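Local coordinates for protein glycosyl hydrolase, family 38 (Enterococcus faecalis, PDB 5KBP) that probably hydrolyses alpha-mannosidic linkages, as a metal-dependent alpha-mannosidase of glycoside hydrolase family 38, at residues A[123-128]-A[261-266]; A[188-193]-A[228-233]. All blocks are in the same frame, centred on the assembly; numbering follows the deposited sequence.

Contact 1: A[123-128]-A[261-266]; sequences LGYFPD and SNFDDY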
loop_
_atom_site.group_PDB
_atom_site.type_symbol
_atom_site.label_atom_id
_atom_site.label_comp_id
_atom_site.label_asym_id
_atom_site.label_seq_id
_atom_site.Cartn_x
_atom_site.Cartn_y
_atom_site.Cartn_z
ATOM N N LEU A 123 -28.054 10.862 -13.007
ATOM C CA LEU A 123 -27.732 12.217 -12.578
ATOM C C LEU A 123 -26.230 12.330 -12.377
ATOM O O LEU A 123 -25.648 11.560 -11.608
ATOM C CB LEU A 123 -28.468 12.576 -11.283
ATOM C CG LEU A 123 -28.067 13.899 -10.633
ATOM C CD1 LEU A 123 -28.518 15.078 -11.483
ATOM C CD2 LEU A 123 -28.624 13.997 -9.221
ATOM N N GLY A 124 -25.607 13.285 -13.062
ATOM C CA GLY A 124 -24.225 13.619 -12.779
ATOM C C GLY A 124 -24.097 14.168 -11.374
ATOM O O GLY A 124 -24.767 15.141 -11.022
ATOM N N TYR A 125 -23.250 13.553 -10.555
ATOM C CA TYR A 125 -23.172 13.858 -9.129
ATOM C C TYR A 125 -21.812 14.485 -8.837
ATOM O O TYR A 125 -20.798 13.785 -8.765
ATOM C CB TYR A 125 -23.404 12.593 -8.306
ATOM C CG TYR A 125 -23.906 12.834 -6.898
ATOM C CD1 TYR A 125 -25.130 13.448 -6.672
ATOM C CD2 TYR A 125 -23.168 12.421 -5.797
ATOM C CE1 TYR A 125 -25.596 13.663 -5.385
ATOM C CE2 TYR A 125 -23.625 12.628 -4.509
ATOM C CZ TYR A 125 -24.841 13.249 -4.308
ATOM O OH TYR A 125 -25.298 13.458 -3.028
ATOM N N PHE A 126 -21.795 15.807 -8.668
ATOM C CA PHE A 126 -20.583 16.551 -8.317
ATOM C C PHE A 126 -20.845 17.423 -7.092
ATOM O O PHE A 126 -20.716 18.649 -7.148
ATOM C CB PHE A 126 -20.111 17.405 -9.492
ATOM C CG PHE A 126 -19.932 16.639 -10.769
ATOM C CD1 PHE A 126 -18.730 16.015 -11.055
ATOM C CD2 PHE A 126 -20.962 16.554 -11.692
ATOM C CE1 PHE A 126 -18.559 15.315 -12.229
ATOM C CE2 PHE A 126 -20.797 15.854 -12.871
ATOM C CZ PHE A 126 -19.593 15.234 -13.138
ATOM N N PRO A 127 -21.194 16.817 -5.953
ATOM C CA PRO A 127 -21.632 17.634 -4.811
ATOM C C PRO A 127 -20.523 18.462 -4.188
ATOM O O PRO A 127 -20.805 19.535 -3.640
ATOM C CB PRO A 127 -22.177 16.590 -3.828
ATOM C CG PRO A 127 -21.384 15.367 -4.126
ATOM C CD PRO A 127 -21.123 15.385 -5.611
ATOM N N ASP A 128 -19.269 18.010 -4.262
ATOM C CA ASP A 128 -18.170 18.688 -3.586
ATOM C C ASP A 128 -16.953 18.858 -4.492
ATOM O O ASP A 128 -15.841 19.058 -3.993
ATOM C CB ASP A 128 -17.782 17.929 -2.313
ATOM C CG ASP A 128 -17.082 18.807 -1.300
ATOM O OD1 ASP A 128 -17.301 20.036 -1.329
ATOM O OD2 ASP A 128 -16.312 18.270 -0.476
ATOM N N SER A 261 -38.144 11.071 -0.776
ATOM C CA SER A 261 -38.062 10.835 -2.212
ATOM C C SER A 261 -36.652 10.475 -2.662
ATOM O O SER A 261 -35.859 9.929 -1.888
ATOM C CB SER A 261 -38.559 12.068 -2.971
ATOM O OG SER A 261 -38.790 11.775 -4.339
ATOM N N ASN A 262 -36.341 10.779 -3.918
ATOM C CA ASN A 262 -35.065 10.418 -4.520
ATOM C C ASN A 262 -34.839 11.316 -5.727
ATOM O O ASN A 262 -35.748 12.010 -6.189
ATOM C CB ASN A 262 -35.033 8.938 -4.914
ATOM C CG ASN A 262 -36.240 8.530 -5.735
ATOM O OD1 ASN A 262 -36.297 8.780 -6.938
ATOM N ND2 ASN A 262 -37.210 7.893 -5.088
ATOM N N PHE A 263 -33.607 11.287 -6.241
ATOM C CA PHE A 263 -33.243 12.188 -7.329
ATOM C C PHE A 263 -34.000 11.879 -8.615
ATOM O O PHE A 263 -34.289 12.796 -9.392
ATOM C CB PHE A 263 -31.737 12.135 -7.574
ATOM C CG PHE A 263 -30.948 13.014 -6.655
ATOM C CD1 PHE A 263 -31.095 14.390 -6.708
ATOM C CD2 PHE A 263 -30.058 12.472 -5.743
ATOM C CE1 PHE A 263 -30.373 15.209 -5.867
ATOM C CE2 PHE A 263 -29.331 13.287 -4.899
ATOM C CZ PHE A 263 -29.489 14.657 -4.962
ATOM N N ASP A 264 -34.332 10.610 -8.860
ATOM C CA ASP A 264 -35.077 10.262 -10.066
ATOM C C ASP A 264 -36.463 10.894 -10.061
ATOM O O ASP A 264 -36.903 11.463 -11.066
ATOM C CB ASP A 264 -35.179 8.743 -10.199
ATOM C CG ASP A 264 -33.842 8.095 -10.480
ATOM O OD1 ASP A 264 -33.077 8.646 -11.298
ATOM O OD2 ASP A 264 -33.555 7.038 -9.879
ATOM N N ASP A 265 -37.169 10.803 -8.931
ATOM C CA ASP A 265 -38.509 11.375 -8.844
ATOM C C ASP A 265 -38.468 12.899 -8.824
ATOM O O ASP A 265 -39.318 13.553 -9.440
ATOM C CB ASP A 265 -39.229 10.845 -7.605
ATOM C CG ASP A 265 -39.610 9.385 -7.734
ATOM O OD1 ASP A 265 -39.635 8.877 -8.874
ATOM O OD2 ASP A 265 -39.891 8.746 -6.697
ATOM N N TYR A 266 -37.496 13.485 -8.122
ATOM C CA TYR A 266 -37.408 14.942 -8.059
ATOM C C TYR A 266 -37.105 15.536 -9.429
ATOM O O TYR A 266 -37.746 16.505 -9.853
ATOM C CB TYR A 266 -36.347 15.368 -7.044
ATOM C CG TYR A 266 -36.164 16.870 -6.967
ATOM C CD1 TYR A 266 -37.127 17.675 -6.376
ATOM C CD2 TYR A 266 -35.029 17.481 -7.487
ATOM C CE1 TYR A 266 -36.969 19.049 -6.303
ATOM C CE2 TYR A 266 -34.862 18.855 -7.417
ATOM C CZ TYR A 266 -35.835 19.633 -6.824
ATOM O OH TYR A 266 -35.676 21.000 -6.751
#
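L123 and F263 make the closest approach between the two segments, a CH-pi contact. The methyl CD2 of L123 sits 3.8 Å from the centroid of the F263 ring and only 22° off the ring normal, so it lies over the face. It is displaced toward the CG-CD1 side, its nearest carbon being F263 CD1 at 3.5 Å. F263 has CG anti to its carbonyl carbon (chi1 -83°), a rotation that swings the ring off the helix start toward the strand.

The second partner of F263 is Y125. Its CE1 comes to 3.8 Å from F263 CE2, and the two rings meet obliquely, with their planes at 68° and the centroids 5.9 Å apart. L123 and Y125 therefore meet different parts of one ring, CG and CD1 for the leucine methyl, CE2 and CZ for the tyrosine. H53 adds an edge-to-face contact with F263 and also meets the Y125 ring.

In the alpha/beta fold of the N-terminal family 38 region, this is strand-to-helix packing: it joins the edge strand 124-126 of the five-stranded mixed sheet to the first turn of helix 263-270, which follows strand 256-260 of the three-stranded parallel sheet.

Hydrogen bonds within the segments are at the helix start. N262 is the N-cap: its OD1 accepts from D265 N at 3.0 Å, with the donor above the carbonyl plane. A weak return bond runs from N262 ND2 to D265 OD2 at 3.2 Å, and N262 ND2 also bonds to N50 OD1.

Contact 2: A[188-193]-A[228-233]; sequences LLFANW and LMMNGV
Sulfur and ring meet where M230 reaches F190. M230 SD lies 3.7 Å from F190 CE1 and 4.9 Å from the ring centroid, 65° off the ring normal: a Met-aromatic contact of oblique geometry. Bends at chi2 (-60°) and chi3 (-62°) fold the methionine chain so that CG, SD and CE all come near the CE1 corner of the ring, CG at 3.7 Å from F190 CE1.

Aliphatic packing continues the patch. L228 CD2 touches L188 CD2 at 3.9 Å and F190 CE1 at 4.0 Å, so one methyl bridges a leucine and an aromatic ring. L188 is the next-to-last residue of strand 184-189 of the mixed sheet, and L228 and M230 lie on strand 226-231, an outer strand of the parallel sheet; the contact is thus packing between two sheets. After L189 the backbone leaves the strand through an inverse gamma turn centred on F190, then a type I turn from F190 to W193.

Backbone polar groups of strand 226-231 find partners beside this patch: N196 OD1 accepts from M230 N, and N196 ND2 donates to L228 O. With carbon and sulfur alone meeting across the interface, its cohesion probably comes from dispersion and the burial of apolar surface.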
loop_
_atom_site.group_PDB
_atom_site.type_symbol
_atom_site.label_atom_id
_atom_site.label_comp_id
_atom_site.label_asym_id
_atom_site.label_seq_id
_atom_site.Cartn_x
_atom_site.Cartn_y
_atom_site.Cartn_z
ATOM N N LEU A 188 -28.654 21.189 -11.565
ATOM C CA LEU A 188 -29.286 21.242 -10.250
ATOM C C LEU A 188 -28.237 21.690 -9.242
ATOM O O LEU A 188 -27.309 20.939 -8.927
ATOM C CB LEU A 188 -29.876 19.884 -9.870
ATOM C CG LEU A 188 -30.630 19.801 -8.539
ATOM C CD1 LEU A 188 -31.787 20.788 -8.518
ATOM C CD2 LEU A 188 -31.123 18.385 -8.281
ATOM N N LEU A 189 -28.382 22.911 -8.738
ATOM C CA LEU A 189 -27.416 23.501 -7.823
ATOM C C LEU A 189 -27.872 23.306 -6.383
ATOM O O LEU A 189 -29.030 23.579 -6.050
ATOM C CB LEU A 189 -27.231 24.991 -8.112
ATOM C CG LEU A 189 -26.445 25.784 -7.066
ATOM C CD1 LEU A 189 -24.988 25.346 -7.030
ATOM C CD2 LEU A 189 -26.560 27.278 -7.323
ATOM N N PHE A 190 -26.958 22.832 -5.534
ATOM C CA PHE A 190 -27.190 22.800 -4.091
ATOM C C PHE A 190 -26.958 24.214 -3.566
ATOM O O PHE A 190 -25.918 24.542 -2.990
ATOM C CB PHE A 190 -26.283 21.781 -3.411
ATOM C CG PHE A 190 -26.457 20.375 -3.918
ATOM C CD1 PHE A 190 -27.661 19.712 -3.757
ATOM C CD2 PHE A 190 -25.413 19.713 -4.542
ATOM C CE1 PHE A 190 -27.826 18.420 -4.220
ATOM C CE2 PHE A 190 -25.570 18.421 -5.006
ATOM C CZ PHE A 190 -26.778 17.773 -4.844
ATOM N N ALA A 191 -27.957 25.076 -3.790
ATOM C CA ALA A 191 -27.815 26.486 -3.444
ATOM C C ALA A 191 -27.682 26.686 -1.942
ATOM O O ALA A 191 -27.101 27.682 -1.497
ATOM C CB ALA A 191 -29.000 27.285 -3.986
ATOM N N ASN A 192 -28.216 25.759 -1.149
ATOM C CA ASN A 192 -28.011 25.735 0.293
ATOM C C ASN A 192 -27.168 24.537 0.716
ATOM O O ASN A 192 -27.367 23.981 1.800
ATOM C CB ASN A 192 -29.351 25.739 1.027
ATOM C CG ASN A 192 -29.973 27.120 1.090
ATOM O OD1 ASN A 192 -29.635 27.925 1.958
ATOM N ND2 ASN A 192 -30.888 27.401 0.170
ATOM N N TRP A 193 -26.235 24.124 -0.149
ATOM C CA TRP A 193 -25.321 23.010 0.089
ATOM C C TRP A 193 -26.067 21.682 0.166
ATOM O O TRP A 193 -27.295 21.657 0.289
ATOM C CB TRP A 193 -24.498 23.252 1.360
ATOM C CG TRP A 193 -23.174 22.552 1.377
ATOM C CD1 TRP A 193 -22.714 21.695 2.334
ATOM C CD2 TRP A 193 -22.136 22.647 0.392
ATOM N NE1 TRP A 193 -21.455 21.254 2.008
ATOM C CE2 TRP A 193 -21.078 21.822 0.820
ATOM C CE3 TRP A 193 -22.000 23.350 -0.811
ATOM C CZ2 TRP A 193 -19.898 21.681 0.090
ATOM C CZ3 TRP A 193 -20.829 23.206 -1.535
ATOM C CH2 TRP A 193 -19.795 22.378 -1.082
ATOM N N LEU A 228 -35.974 20.848 -2.743
ATOM C CA LEU A 228 -35.040 19.756 -2.494
ATOM C C LEU A 228 -34.377 19.952 -1.137
ATOM O O LEU A 228 -33.706 20.966 -0.910
ATOM C CB LEU A 228 -33.986 19.679 -3.600
ATOM C CG LEU A 228 -32.973 18.535 -3.499
ATOM C CD1 LEU A 228 -33.644 17.187 -3.705
ATOM C CD2 LEU A 228 -31.839 18.725 -4.495
ATOM N N MET A 229 -34.567 18.986 -0.242
ATOM C CA MET A 229 -33.902 18.954 1.055
ATOM C C MET A 229 -32.949 17.765 1.071
ATOM O O MET A 229 -33.388 16.614 0.980
ATOM C CB MET A 229 -34.913 18.847 2.198
ATOM C CG MET A 229 -35.910 19.990 2.272
ATOM S SD MET A 229 -35.145 21.594 2.563
ATOM C CE MET A 229 -34.289 21.287 4.104
ATOM N N MET A 230 -31.654 18.044 1.183
ATOM C CA MET A 230 -30.631 17.004 1.177
ATOM C C MET A 230 -30.400 16.532 2.609
ATOM O O MET A 230 -29.778 17.234 3.413
ATOM C CB MET A 230 -29.346 17.524 0.541
ATOM C CG MET A 230 -29.499 17.869 -0.933
ATOM S SD MET A 230 -29.990 16.444 -1.926
ATOM C CE MET A 230 -28.590 15.360 -1.655
ATOM N N ASN A 231 -30.896 15.335 2.921
ATOM C CA ASN A 231 -30.868 14.796 4.281
ATOM C C ASN A 231 -29.576 14.003 4.477
ATOM O O ASN A 231 -29.540 12.771 4.412
ATOM C CB ASN A 231 -32.114 13.955 4.534
ATOM C CG ASN A 231 -32.079 13.236 5.865
ATOM O OD1 ASN A 231 -32.160 12.011 5.918
ATOM N ND2 ASN A 231 -31.954 13.993 6.948
ATOM N N GLY A 232 -28.498 14.735 4.724
ATOM C CA GLY A 232 -27.204 14.118 4.937
ATOM C C GLY A 232 -26.096 15.142 4.838
ATOM O O GLY A 232 -26.330 16.327 4.582
ATOM N N VAL A 233 -24.872 14.652 5.044
ATOM C CA VAL A 233 -23.673 15.485 5.017
ATOM C C VAL A 233 -22.451 14.566 5.019
ATOM O O VAL A 233 -22.590 13.342 4.913
ATOM C CB VAL A 233 -23.665 16.481 6.198
ATOM C CG1 VAL A 233 -23.358 15.776 7.507
ATOM C CG2 VAL A 233 -22.715 17.658 5.947
#

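Centres of contacts 1 and 2 are about 10 Å apart, within the N-terminal family 38 region. Along the chain the order is 123-128, 188-193, 228-233, 261-266, so the pair forming contact 2 falls between the halves of contact 1. Strands 124-126 and 184-189 belong to the mixed sheet, separated there by strand 147-150; strand 226-231 and helix 263-270 lie on the side of the parallel sheet. The two contacts adjoin: F263 CZ is 3.5 Å from M230 CE, Y266 CE2 is 3.8 Å from L188 CD1, and Y266 also packs on L228, so that helix 263-270 and both sheets meet in one place, away from the annotated calcium-binding residues.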